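Long-range contacts in tailspike protein (Siphovirus 9NA, PDB 3RIQ), which probably binds the lipopolysaccharide of Salmonella and cleaves its O-antigen as an endorhamnosidase, serving the phage as its trimeric receptor-binding tailspike: residues Y92-F97 with A112-R117; T108-S113 with H129-S134; F513-G518 with K532-T537; E526-A531 with F538-L543. One frame throughout, in Å; residues are numbered along the deposited sequence.

Contact 1: Y92-F97 with A112-R117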
loop_
_atom_site.group_PDB
_atom_site.type_symbol
_atom_site.label_atom_id
_atom_site.label_comp_id
_atom_site.label_asym_id
_atom_site.label_seq_id
_atom_site.Cartn_x
_atom_site.Cartn_y
_atom_site.Cartn_z
ATOM N N TYR A 92 16.176 -15.578 33.632
ATOM C CA TYR A 92 17.198 -15.893 32.639
ATOM C C TYR A 92 16.552 -15.808 31.265
ATOM O O TYR A 92 15.467 -16.367 31.050
ATOM C CB TYR A 92 17.741 -17.320 32.865
ATOM C CG TYR A 92 18.608 -17.418 34.098
ATOM C CD1 TYR A 92 19.991 -17.148 34.027
ATOM C CD2 TYR A 92 18.068 -17.754 35.337
ATOM C CE1 TYR A 92 20.809 -17.242 35.166
ATOM C CE2 TYR A 92 18.862 -17.826 36.457
ATOM C CZ TYR A 92 20.230 -17.565 36.374
ATOM O OH TYR A 92 21.004 -17.663 37.517
ATOM N N THR A 93 17.200 -15.086 30.343
ATOM C CA THR A 93 16.718 -15.027 28.968
ATOM C C THR A 93 17.788 -15.444 27.997
ATOM O O THR A 93 18.989 -15.278 28.268
ATOM C CB THR A 93 16.195 -13.630 28.549
ATOM O OG1 THR A 93 17.277 -12.667 28.534
ATOM C CG2 THR A 93 15.065 -13.178 29.499
ATOM N N VAL A 94 17.358 -16.008 26.869
ATOM C CA VAL A 94 18.260 -16.254 25.711
ATOM C C VAL A 94 18.258 -15.034 24.777
ATOM O O VAL A 94 17.188 -14.463 24.527
ATOM C CB VAL A 94 17.889 -17.588 24.967
ATOM C CG1 VAL A 94 16.460 -17.563 24.355
ATOM C CG2 VAL A 94 18.912 -17.889 23.864
ATOM N N TYR A 95 19.443 -14.589 24.345
ATOM C CA TYR A 95 19.576 -13.415 23.494
ATOM C C TYR A 95 20.280 -13.812 22.216
ATOM O O TYR A 95 21.486 -14.098 22.219
ATOM C CB TYR A 95 20.339 -12.312 24.228
ATOM C CG TYR A 95 20.370 -11.009 23.440
ATOM C CD1 TYR A 95 19.188 -10.339 23.137
ATOM C CD2 TYR A 95 21.567 -10.447 23.023
ATOM C CE1 TYR A 95 19.204 -9.164 22.403
ATOM C CE2 TYR A 95 21.604 -9.228 22.295
ATOM C CZ TYR A 95 20.395 -8.606 21.986
ATOM O OH TYR A 95 20.377 -7.429 21.287
ATOM N N ARG A 96 19.528 -13.866 21.122
ATOM C CA ARG A 96 20.040 -14.530 19.894
ATOM C C ARG A 96 20.732 -13.584 18.898
ATOM O O ARG A 96 20.766 -13.879 17.704
ATOM C CB ARG A 96 18.873 -15.246 19.177
ATOM C CG ARG A 96 18.304 -16.453 19.949
ATOM C CD ARG A 96 17.186 -17.139 19.192
ATOM N NE ARG A 96 16.752 -18.384 19.836
ATOM C CZ ARG A 96 17.416 -19.546 19.784
ATOM N NH1 ARG A 96 18.558 -19.648 19.095
ATOM N NH2 ARG A 96 16.943 -20.617 20.411
ATOM N N PHE A 97 21.260 -12.457 19.383
ATOM C CA PHE A 97 21.804 -11.407 18.505
ATOM C C PHE A 97 23.182 -10.942 18.944
ATOM O O PHE A 97 23.521 -10.959 20.120
ATOM C CB PHE A 97 20.809 -10.229 18.378
ATOM C CG PHE A 97 19.448 -10.693 17.941
ATOM C CD1 PHE A 97 19.154 -10.868 16.577
ATOM C CD2 PHE A 97 18.490 -11.078 18.900
ATOM C CE1 PHE A 97 17.925 -11.381 16.166
ATOM C CE2 PHE A 97 17.265 -11.593 18.514
ATOM C CZ PHE A 97 16.981 -11.753 17.125
ATOM N N ALA A 112 25.648 -19.642 25.752
ATOM C CA ALA A 112 26.395 -18.651 26.565
ATOM C C ALA A 112 25.700 -17.276 26.708
ATOM O O ALA A 112 26.062 -16.460 27.597
ATOM C CB ALA A 112 27.811 -18.498 26.056
ATOM N N SER A 113 24.688 -17.013 25.870
ATOM C CA SER A 113 23.933 -15.761 25.973
ATOM C C SER A 113 22.895 -15.816 27.088
ATOM O O SER A 113 22.310 -14.796 27.419
ATOM C CB SER A 113 23.212 -15.450 24.651
ATOM O OG SER A 113 21.974 -16.152 24.553
ATOM N N VAL A 114 22.657 -16.999 27.655
ATOM C CA VAL A 114 21.615 -17.124 28.686
ATOM C C VAL A 114 22.057 -16.468 30.008
ATOM O O VAL A 114 23.047 -16.885 30.631
ATOM C CB VAL A 114 21.185 -18.598 28.906
ATOM C CG1 VAL A 114 20.228 -18.711 30.140
ATOM C CG2 VAL A 114 20.611 -19.179 27.620
ATOM N N ALA A 115 21.311 -15.449 30.424
ATOM C CA ALA A 115 21.682 -14.569 31.534
ATOM C C ALA A 115 20.438 -13.880 32.060
ATOM O O ALA A 115 19.462 -13.685 31.316
ATOM C CB ALA A 115 22.700 -13.523 31.081
ATOM N N GLN A 116 20.459 -13.511 33.335
ATOM C CA GLN A 116 19.347 -12.736 33.911
ATOM C C GLN A 116 19.237 -11.332 33.324
ATOM O O GLN A 116 20.192 -10.547 33.367
ATOM C CB GLN A 116 19.478 -12.670 35.438
ATOM C CG GLN A 116 19.090 -13.970 36.076
ATOM C CD GLN A 116 19.175 -13.920 37.586
ATOM O OE1 GLN A 116 20.270 -13.960 38.151
ATOM N NE2 GLN A 116 18.013 -13.852 38.248
ATOM N N ARG A 117 18.075 -11.028 32.755
ATOM C CA ARG A 117 17.841 -9.724 32.145
ATOM C C ARG A 117 16.402 -9.323 32.359
ATOM O O ARG A 117 15.496 -10.169 32.372
ATOM C CB ARG A 117 18.094 -9.733 30.608
ATOM C CG ARG A 117 19.450 -10.215 30.138
ATOM C CD ARG A 117 19.531 -10.026 28.617
ATOM N NE ARG A 117 20.839 -10.445 28.125
ATOM C CZ ARG A 117 21.184 -11.702 27.866
ATOM N NH1 ARG A 117 22.423 -11.970 27.418
ATOM N NH2 ARG A 117 20.309 -12.681 28.015
#
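The guanidinium group of R117 reaches back to T93, its NH2 giving a hydrogen bond of 3.1 Å to T93 OG1, which lies close to the guanidinium plane. This is the tight end of the contact. The same arginine grips S113 O with both terminal nitrogens, end-on, NH1 at 2.8 Å and in the plane of that carbonyl, so it doubles back on the backbone of its own segment. Y95 CB packs over one face of the guanidinium and A115 CB over the other, and with the edge bonds this fixes the group's position and rotation. T93 OG1 has a second partner in K120 O. Further along, at Y95, S113 OG, swung between its own backbone N and carbonyl carbon (chi1 83°), takes the hydrogen bond from Y95 N at 3.0 Å, with V110 O its other partner. V94 CB lies 4.1 Å from V114 CG2, and V94 packs on V110 and I131 beyond.

The other end is more open to solvent. Q116 CG sits 3.6 Å from the centroid of the Y92 ring, almost on the ring normal, a CH-pi contact, and the exposed Q116 side chain runs along the ring toward its hydroxyl, the amide plane 18° from the ring; NE2 is held by T90 O. V114 CG1 touches Y92 CB at 3.9 Å. Between them, T93 N bonds to A115 O at 2.8 Å and A115 N returns to T93 O at 3.2 Å. These make a minimal two-stranded antiparallel sheet within the excursion between strands 79-87 and 146-151 of the right-handed beta-helix.

Contact 2: T108-S113 with H129-S134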
loop_
_atom_site.group_PDB
_atom_site.type_symbol
_atom_site.label_atom_id
_atom_site.label_comp_id
_atom_site.label_asym_id
_atom_site.label_seq_id
_atom_site.Cartn_x
_atom_site.Cartn_y
_atom_site.Cartn_z
ATOM N N THR A 108 26.628 -23.138 20.836
ATOM C CA THR A 108 27.493 -22.854 21.987
ATOM C C THR A 108 27.399 -21.384 22.398
ATOM O O THR A 108 27.267 -21.067 23.585
ATOM C CB THR A 108 28.967 -23.192 21.708
ATOM O OG1 THR A 108 29.088 -24.570 21.326
ATOM C CG2 THR A 108 29.782 -22.950 22.971
ATOM N N THR A 109 27.451 -20.492 21.406
ATOM C CA THR A 109 27.327 -19.052 21.635
ATOM C C THR A 109 25.926 -18.672 22.136
ATOM O O THR A 109 25.791 -17.806 23.034
ATOM C CB THR A 109 27.704 -18.278 20.356
ATOM O OG1 THR A 109 28.830 -18.940 19.756
ATOM C CG2 THR A 109 28.047 -16.817 20.681
ATOM N N VAL A 110 24.897 -19.318 21.573
ATOM C CA VAL A 110 23.507 -19.098 22.022
ATOM C C VAL A 110 23.358 -19.517 23.497
ATOM O O VAL A 110 22.847 -18.763 24.334
ATOM C CB VAL A 110 22.478 -19.819 21.147
ATOM C CG1 VAL A 110 21.082 -19.567 21.683
ATOM C CG2 VAL A 110 22.552 -19.323 19.698
ATOM N N LEU A 111 23.824 -20.718 23.821
ATOM C CA LEU A 111 23.814 -21.165 25.227
ATOM C C LEU A 111 24.494 -20.165 26.172
ATOM O O LEU A 111 23.960 -19.848 27.262
ATOM C CB LEU A 111 24.466 -22.545 25.359
ATOM C CG LEU A 111 24.520 -23.106 26.780
ATOM C CD1 LEU A 111 23.125 -23.363 27.331
ATOM C CD2 LEU A 111 25.314 -24.395 26.738
ATOM N N ALA A 112 25.648 -19.642 25.752
ATOM C CA ALA A 112 26.395 -18.651 26.565
ATOM C C ALA A 112 25.700 -17.276 26.708
ATOM O O ALA A 112 26.062 -16.460 27.597
ATOM C CB ALA A 112 27.811 -18.498 26.056
ATOM N N SER A 113 24.688 -17.013 25.870
ATOM C CA SER A 113 23.933 -15.761 25.973
ATOM C C SER A 113 22.895 -15.816 27.088
ATOM O O SER A 113 22.310 -14.796 27.419
ATOM C CB SER A 113 23.212 -15.450 24.651
ATOM O OG SER A 113 21.974 -16.152 24.553
ATOM N N HIS A 129 15.072 -25.493 20.039
ATOM C CA HIS A 129 15.594 -26.836 19.780
ATOM C C HIS A 129 17.113 -26.909 19.896
ATOM O O HIS A 129 17.644 -27.948 20.269
ATOM C CB HIS A 129 15.109 -27.342 18.417
ATOM C CG HIS A 129 13.616 -27.349 18.269
ATOM N ND1 HIS A 129 12.777 -27.983 19.164
ATOM C CD2 HIS A 129 12.811 -26.813 17.316
ATOM C CE1 HIS A 129 11.523 -27.822 18.779
ATOM N NE2 HIS A 129 11.515 -27.116 17.660
ATOM N N ASP A 130 17.795 -25.801 19.597
ATOM C CA ASP A 130 19.261 -25.747 19.638
ATOM C C ASP A 130 19.892 -25.814 21.049
ATOM O O ASP A 130 21.018 -26.303 21.200
ATOM C CB ASP A 130 19.800 -24.527 18.856
ATOM C CG ASP A 130 19.333 -23.178 19.430
ATOM O OD1 ASP A 130 18.370 -23.154 20.211
ATOM O OD2 ASP A 130 19.928 -22.129 19.077
ATOM N N ILE A 131 19.178 -25.339 22.074
ATOM C CA ILE A 131 19.751 -25.274 23.431
ATOM C C ILE A 131 18.941 -25.976 24.544
ATOM O O ILE A 131 19.454 -26.146 25.642
ATOM C CB ILE A 131 20.072 -23.814 23.897
ATOM C CG1 ILE A 131 18.792 -22.974 24.054
ATOM C CG2 ILE A 131 21.117 -23.150 22.964
ATOM C CD1 ILE A 131 19.032 -21.588 24.703
ATOM N N TRP A 132 17.685 -26.332 24.256
ATOM C CA TRP A 132 16.721 -26.825 25.279
ATOM C C TRP A 132 17.319 -27.974 26.098
ATOM O O TRP A 132 17.376 -27.915 27.335
ATOM C CB TRP A 132 15.385 -27.227 24.612
ATOM C CG TRP A 132 14.264 -27.635 25.559
ATOM C CD1 TRP A 132 13.559 -28.817 25.541
ATOM C CD2 TRP A 132 13.720 -26.864 26.651
ATOM N NE1 TRP A 132 12.618 -28.823 26.547
ATOM C CE2 TRP A 132 12.700 -27.645 27.247
ATOM C CE3 TRP A 132 14.015 -25.597 27.199
ATOM C CZ2 TRP A 132 11.955 -27.195 28.351
ATOM C CZ3 TRP A 132 13.269 -25.148 28.298
ATOM C CH2 TRP A 132 12.251 -25.951 28.862
ATOM N N ALA A 133 17.835 -28.982 25.399
ATOM C CA ALA A 133 18.462 -30.132 26.065
ATOM C C ALA A 133 19.730 -29.812 26.877
ATOM O O ALA A 133 20.120 -30.611 27.729
ATOM C CB ALA A 133 18.736 -31.256 25.053
ATOM N N SER A 134 20.361 -28.665 26.638
ATOM C CA SER A 134 21.620 -28.302 27.327
ATOM C C SER A 134 21.473 -27.402 28.548
ATOM O O SER A 134 22.478 -26.979 29.144
ATOM C CB SER A 134 22.589 -27.623 26.352
ATOM O OG SER A 134 23.137 -28.562 25.450
#
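V110 and I131 meet through methyl groups, V110 CG1 lying 3.8 Å from I131 CG2, with the two side chains crossing at about a right angle. The apolar packing is centred on that one isoleucine branch. I131 CG2 also sits 4.2 Å from L111 CB and comes within 3.7 Å of L111 N, so it rests against the helix backbone between V110 and L111. With CG1 placed between the backbone N and carbonyl carbon of I131 (chi1 66°), CG2 is left anti to the carbonyl carbon, and I131 CD1 comes to 4.2 Å from V110 CG1. At the outer margin L111 reaches the exposed S134, its CD1 4.1 Å from S134 O.

Polar atoms make only van der Waals contact across the two segments and find their partners within a segment or at R96. D130 OD2 lies 3.8 Å from V110 CG1; its charge is answered by the salt bridge to R96 NH1, so the valine covers one flank of that ion pair. Within 108-113, V110 O accepts twice, from S113 N and from S113 OG, the hydroxyl approaching at 2.8 Å in the carbonyl plane on a lone pair. S134 N closes back on I131 O.

This is plain packing of a short helix against a loop: helix 107-112 follows strand 92-93 in the chain and leads into strand 115-116, while 129-134 comes after that strand and just before helix 137-140, with V94 and R96 lying against V110.

Contact 3: F513-G518 with K532-T537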
loop_
_atom_site.group_PDB
_atom_site.type_symbol
_atom_site.label_atom_id
_atom_site.label_comp_id
_atom_site.label_asym_id
_atom_site.label_seq_id
_atom_site.Cartn_x
_atom_site.Cartn_y
_atom_site.Cartn_z
ATOM N N PHE A 513 2.637 -23.526 -47.002
ATOM C CA PHE A 513 1.724 -22.656 -47.721
ATOM C C PHE A 513 2.003 -22.589 -49.206
ATOM O O PHE A 513 3.184 -22.562 -49.646
ATOM C CB PHE A 513 1.716 -21.234 -47.123
ATOM C CG PHE A 513 1.197 -21.185 -45.699
ATOM C CD1 PHE A 513 2.047 -20.898 -44.626
ATOM C CD2 PHE A 513 -0.135 -21.489 -45.436
ATOM C CE1 PHE A 513 1.576 -20.898 -43.305
ATOM C CE2 PHE A 513 -0.628 -21.475 -44.116
ATOM C CZ PHE A 513 0.239 -21.187 -43.055
ATOM N N ASN A 514 0.914 -22.500 -49.977
ATOM C CA ASN A 514 1.030 -22.209 -51.420
ATOM C C ASN A 514 1.890 -20.959 -51.655
ATOM O O ASN A 514 1.883 -20.020 -50.828
ATOM C CB ASN A 514 -0.357 -21.995 -52.036
ATOM C CG ASN A 514 -1.205 -23.245 -52.004
ATOM O OD1 ASN A 514 -0.709 -24.323 -51.704
ATOM N ND2 ASN A 514 -2.496 -23.099 -52.299
ATOM N N SER A 515 2.624 -20.935 -52.775
ATOM C CA SER A 515 3.461 -19.805 -53.165
ATOM C C SER A 515 4.592 -19.571 -52.169
ATOM O O SER A 515 4.769 -18.467 -51.610
ATOM C CB SER A 515 2.619 -18.555 -53.418
ATOM O OG SER A 515 3.300 -17.658 -54.282
ATOM N N SER A 516 5.361 -20.625 -51.949
ATOM C CA SER A 516 6.533 -20.554 -51.059
ATOM C C SER A 516 7.641 -21.486 -51.555
ATOM O O SER A 516 7.377 -22.389 -52.329
ATOM C CB SER A 516 6.176 -20.818 -49.589
ATOM O OG SER A 516 5.784 -22.155 -49.342
ATOM N N ILE A 517 8.882 -21.227 -51.142
ATOM C CA ILE A 517 10.055 -22.036 -51.546
ATOM C C ILE A 517 10.929 -22.399 -50.358
ATOM O O ILE A 517 10.880 -21.746 -49.302
ATOM C CB ILE A 517 10.915 -21.305 -52.638
ATOM C CG1 ILE A 517 11.538 -20.007 -52.068
ATOM C CG2 ILE A 517 10.033 -21.008 -53.889
ATOM C CD1 ILE A 517 12.573 -19.368 -52.995
ATOM N N GLY A 518 11.740 -23.443 -50.527
ATOM C CA GLY A 518 12.764 -23.789 -49.533
ATOM C C GLY A 518 13.972 -24.300 -50.280
ATOM O O GLY A 518 13.827 -25.021 -51.274
ATOM N N LYS A 532 6.682 -24.558 -53.992
ATOM C CA LYS A 532 5.261 -24.859 -53.901
ATOM C C LYS A 532 4.511 -23.725 -54.605
ATOM O O LYS A 532 4.459 -22.606 -54.117
ATOM C CB LYS A 532 4.845 -24.989 -52.429
ATOM C CG LYS A 532 3.405 -25.548 -52.257
ATOM C CD LYS A 532 3.065 -25.840 -50.799
ATOM C CE LYS A 532 1.690 -26.538 -50.681
ATOM N NZ LYS A 532 1.401 -27.059 -49.300
ATOM N N LYS A 533 3.977 -24.017 -55.789
ATOM C CA LYS A 533 3.344 -23.010 -56.638
ATOM C C LYS A 533 2.049 -22.446 -56.031
ATOM O O LYS A 533 1.547 -22.968 -55.044
ATOM C CB LYS A 533 3.080 -23.618 -58.027
ATOM C CG LYS A 533 4.362 -23.869 -58.836
ATOM C CD LYS A 533 4.032 -24.523 -60.205
ATOM C CE LYS A 533 4.059 -26.048 -60.125
ATOM N NZ LYS A 533 3.446 -26.789 -61.328
ATOM N N PRO A 534 1.499 -21.372 -56.628
ATOM C CA PRO A 534 0.248 -20.807 -56.119
ATOM C C PRO A 534 -0.936 -21.792 -56.102
ATOM O O PRO A 534 -1.853 -21.635 -55.271
ATOM C CB PRO A 534 -0.004 -19.628 -57.059
ATOM C CG PRO A 534 1.398 -19.170 -57.432
ATOM C CD PRO A 534 2.140 -20.486 -57.620
ATOM N N ASP A 535 -0.897 -22.803 -56.976
ATOM C CA ASP A 535 -1.972 -23.798 -57.019
ATOM C C ASP A 535 -1.706 -25.004 -56.108
ATOM O O ASP A 535 -2.523 -25.929 -56.067
ATOM C CB ASP A 535 -2.285 -24.228 -58.469
ATOM C CG ASP A 535 -1.165 -25.032 -59.110
ATOM O OD1 ASP A 535 -0.140 -25.274 -58.448
ATOM O OD2 ASP A 535 -1.295 -25.411 -60.301
ATOM N N GLY A 536 -0.599 -24.986 -55.355
ATOM C CA GLY A 536 -0.294 -26.076 -54.407
ATOM C C GLY A 536 0.536 -27.224 -54.975
ATOM O O GLY A 536 0.997 -28.089 -54.219
ATOM N N THR A 537 0.750 -27.236 -56.290
ATOM C CA THR A 537 1.629 -28.240 -56.905
ATOM C C THR A 537 3.100 -27.823 -56.770
ATOM O O THR A 537 3.399 -26.674 -56.434
ATOM C CB THR A 537 1.296 -28.488 -58.383
ATOM O OG1 THR A 537 1.487 -27.283 -59.138
ATOM C CG2 THR A 537 -0.159 -28.947 -58.516
#
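F513 lends its carbonyl rather than its ring: F513 O lies 3.5 Å from K532 CD and also takes the hydroxyl of S516 at 2.6 Å, in the carbonyl plane. The lysine chain, fully extended with CG anti to its backbone N (chi1 -170°), runs past this carbonyl and ends with NZ bonded to E512 O and L511 O.

At N514 the amide comes over the turn of the other segment. OD1 stands 3.2 Å from G536 CA and 3.4 Å from K532 CE, while CB rests against P534 O and K533 O. The asparagine therefore fills the angle between the lysine chain and the type I turn K533-G536.

S515 has positive backbone angles, and both it and S516 face K532, forming a G1 beta bulge. S515 N makes two weak bonds, 2.8 Å to K532 O and 3.2 Å to K533 O. S515 OG passes 4.0 Å from P534 CG and bonds to V501 O of the second subunit.

S516 restores the regular pairing: its N donates to K532 O, and its O receives K532 N at 2.8 Å, nearly straight on to the carbonyl.

Strand 516-521 thus begins against the end of strand 527-532, and the turn after it leads to strand 538-542. S516 and I517 also pair antiparallel with a strand of the second subunit, carrying the sheet across the interface.

Contact 4: E526-A531 with F538-L543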
loop_
_atom_site.group_PDB
_atom_site.type_symbol
_atom_site.label_atom_id
_atom_site.label_comp_id
_atom_site.label_asym_id
_atom_site.label_seq_id
_atom_site.Cartn_x
_atom_site.Cartn_y
_atom_site.Cartn_z
ATOM N N GLU A 526 24.322 -30.685 -54.494
ATOM C CA GLU A 526 23.749 -29.745 -55.471
ATOM C C GLU A 526 22.730 -28.851 -54.745
ATOM O O GLU A 526 21.843 -29.376 -54.063
ATOM C CB GLU A 526 23.035 -30.502 -56.610
ATOM C CG GLU A 526 23.839 -31.609 -57.301
ATOM C CD GLU A 526 23.576 -33.001 -56.725
ATOM O OE1 GLU A 526 23.234 -33.140 -55.507
ATOM O OE2 GLU A 526 23.719 -33.965 -57.511
ATOM N N LEU A 527 22.874 -27.524 -54.850
ATOM C CA LEU A 527 21.873 -26.619 -54.282
ATOM C C LEU A 527 20.634 -26.566 -55.182
ATOM O O LEU A 527 20.754 -26.386 -56.401
ATOM C CB LEU A 527 22.444 -25.208 -54.069
ATOM C CG LEU A 527 21.496 -24.213 -53.359
ATOM C CD1 LEU A 527 21.255 -24.582 -51.888
ATOM C CD2 LEU A 527 22.047 -22.797 -53.429
ATOM N N ARG A 528 19.462 -26.731 -54.560
ATOM C CA ARG A 528 18.197 -26.799 -55.262
ATOM C C ARG A 528 17.138 -26.030 -54.507
ATOM O O ARG A 528 17.282 -25.755 -53.294
ATOM C CB ARG A 528 17.757 -28.262 -55.384
ATOM C CG ARG A 528 18.629 -29.072 -56.333
ATOM C CD ARG A 528 18.164 -30.501 -56.447
ATOM N NE ARG A 528 19.149 -31.229 -57.240
ATOM C CZ ARG A 528 19.400 -32.530 -57.130
ATOM N NH1 ARG A 528 18.736 -33.278 -56.250
ATOM N NH2 ARG A 528 20.338 -33.081 -57.897
ATOM N N ILE A 529 16.061 -25.714 -55.231
ATOM C CA ILE A 529 14.918 -25.022 -54.651
ATOM C C ILE A 529 13.710 -25.910 -54.835
ATOM O O ILE A 529 13.401 -26.264 -55.969
ATOM C CB ILE A 529 14.651 -23.672 -55.367
ATOM C CG1 ILE A 529 15.880 -22.745 -55.258
ATOM C CG2 ILE A 529 13.344 -23.013 -54.838
ATOM C CD1 ILE A 529 15.785 -21.496 -56.153
ATOM N N LEU A 530 13.033 -26.268 -53.741
ATOM C CA LEU A 530 11.691 -26.848 -53.853
ATOM C C LEU A 530 10.697 -25.689 -53.882
ATOM O O LEU A 530 10.709 -24.828 -52.985
ATOM C CB LEU A 530 11.406 -27.764 -52.665
ATOM C CG LEU A 530 10.032 -28.427 -52.675
ATOM C CD1 LEU A 530 9.862 -29.427 -53.850
ATOM C CD2 LEU A 530 9.798 -29.136 -51.357
ATOM N N ALA A 531 9.836 -25.647 -54.898
ATOM C CA ALA A 531 8.860 -24.549 -55.023
ATOM C C ALA A 531 7.462 -25.093 -54.936
ATOM O O ALA A 531 7.094 -25.957 -55.743
ATOM C CB ALA A 531 9.031 -23.858 -56.336
ATOM N N PHE A 538 4.000 -28.750 -57.069
ATOM C CA PHE A 538 5.419 -28.572 -56.800
ATOM C C PHE A 538 6.305 -28.731 -58.032
ATOM O O PHE A 538 6.020 -29.565 -58.922
ATOM C CB PHE A 538 5.870 -29.615 -55.774
ATOM C CG PHE A 538 5.282 -29.429 -54.394
ATOM C CD1 PHE A 538 4.057 -30.004 -54.066
ATOM C CD2 PHE A 538 5.986 -28.723 -53.402
ATOM C CE1 PHE A 538 3.500 -29.844 -52.794
ATOM C CE2 PHE A 538 5.446 -28.574 -52.102
ATOM C CZ PHE A 538 4.188 -29.129 -51.809
ATOM N N VAL A 539 7.399 -27.958 -58.047
ATOM C CA VAL A 539 8.495 -28.143 -59.003
ATOM C C VAL A 539 9.812 -27.917 -58.266
ATOM O O VAL A 539 9.866 -27.230 -57.228
ATOM C CB VAL A 539 8.409 -27.186 -60.240
ATOM C CG1 VAL A 539 7.309 -27.669 -61.236
ATOM C CG2 VAL A 539 8.186 -25.718 -59.823
ATOM N N THR A 540 10.865 -28.529 -58.788
ATOM C CA THR A 540 12.182 -28.362 -58.202
ATOM C C THR A 540 13.108 -27.722 -59.226
ATOM O O THR A 540 13.216 -28.207 -60.374
ATOM C CB THR A 540 12.737 -29.723 -57.748
ATOM O OG1 THR A 540 11.889 -30.253 -56.717
ATOM C CG2 THR A 540 14.182 -29.577 -57.213
ATOM N N TYR A 541 13.790 -26.661 -58.815
ATOM C CA TYR A 541 14.819 -26.015 -59.636
ATOM C C TYR A 541 16.195 -26.437 -59.180
ATOM O O TYR A 541 16.456 -26.500 -57.988
ATOM C CB TYR A 541 14.682 -24.500 -59.509
ATOM C CG TYR A 541 13.455 -23.964 -60.188
ATOM C CD1 TYR A 541 12.251 -23.829 -59.485
ATOM C CD2 TYR A 541 13.497 -23.554 -61.534
ATOM C CE1 TYR A 541 11.106 -23.368 -60.114
ATOM C CE2 TYR A 541 12.363 -23.063 -62.165
ATOM C CZ TYR A 541 11.170 -22.972 -61.445
ATOM O OH TYR A 541 10.038 -22.478 -62.044
ATOM N N SER A 542 17.062 -26.764 -60.137
ATOM C CA SER A 542 18.462 -27.012 -59.832
ATOM C C SER A 542 19.239 -25.771 -60.248
ATOM O O SER A 542 18.926 -25.142 -61.261
ATOM C CB SER A 542 18.955 -28.265 -60.575
ATOM O OG SER A 542 18.378 -29.456 -59.996
ATOM N N LEU A 543 20.205 -25.358 -59.442
ATOM C CA LEU A 543 20.948 -24.152 -59.794
ATOM C C LEU A 543 22.201 -24.524 -60.548
ATOM O O LEU A 543 22.648 -25.684 -60.476
ATOM C CB LEU A 543 21.262 -23.315 -58.561
ATOM C CG LEU A 543 19.956 -22.826 -57.922
ATOM C CD1 LEU A 543 20.185 -22.133 -56.602
ATOM C CD2 LEU A 543 19.187 -21.921 -58.894
ATOM O OXT LEU A 543 22.751 -23.658 -61.242
#
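R528 lies on the face it shares with L530, T540 and S542, and meets S542 for most of its length. Its CB sits 3.4 Å from Y541 O; CG, anti to the carbonyl carbon (chi1 -69°), moves on to S542 OG at 3.7 Å. CD keeps that distance from the hydroxyl and adds T540 CG2 at 4.2 Å, and NE comes to 3.4 Å from S542 OG. At the tip, NH2 forms a long salt bridge with E526 OE2, within its own segment.

L530 has its CD1 against T540 OG1 at 3.6 Å and near F538 CD2. Strands 527-531 and 538-542 form an antiparallel beta hairpin, their N-to-C directions 161° apart, and the chain ends on it. The hydrogen-bonded pairs are I529 with Y541 and A531 with V539; A531 N to V539 O is 2.8 Å, and beyond them L543 N reaches L527 O.

On the other face I529 CB sits opposite Y541 CB, and A531 CB touches V539 CG2 as well as the edge of the Y541 ring. L527 and L543 lie side by side, pointing the same way, with CD2 and CD1 3.7 Å apart. This face meets the other chains of the trimer: Y541 OH bonds to L527 N of the second subunit, while L527 N is hydrogen-bonded to Y541 OH of the third, and L543 packs on L543 of the second subunit.

Contacts 1 and 2 come first along the chain and share A112 and S113, their centres 10 Å apart in the excursion that leaves the beta-helix. Contacts 3 and 4, also neighbours at 12 Å between centres, lie at the C-terminal end, where their segments alternate along the chain within one three-stranded antiparallel sheet, 516-521, 527-532 and 538-542. About 83 Å separates the centres of contacts 1 and 3, which lie on opposite sides of the chain's centre. The first pair is thus internal to one subunit's side excursion, whereas the second builds a terminal sheet: contacts 3 and 4 both reach the second subunit, and contact 4 also the third, tying the trimer together at its end.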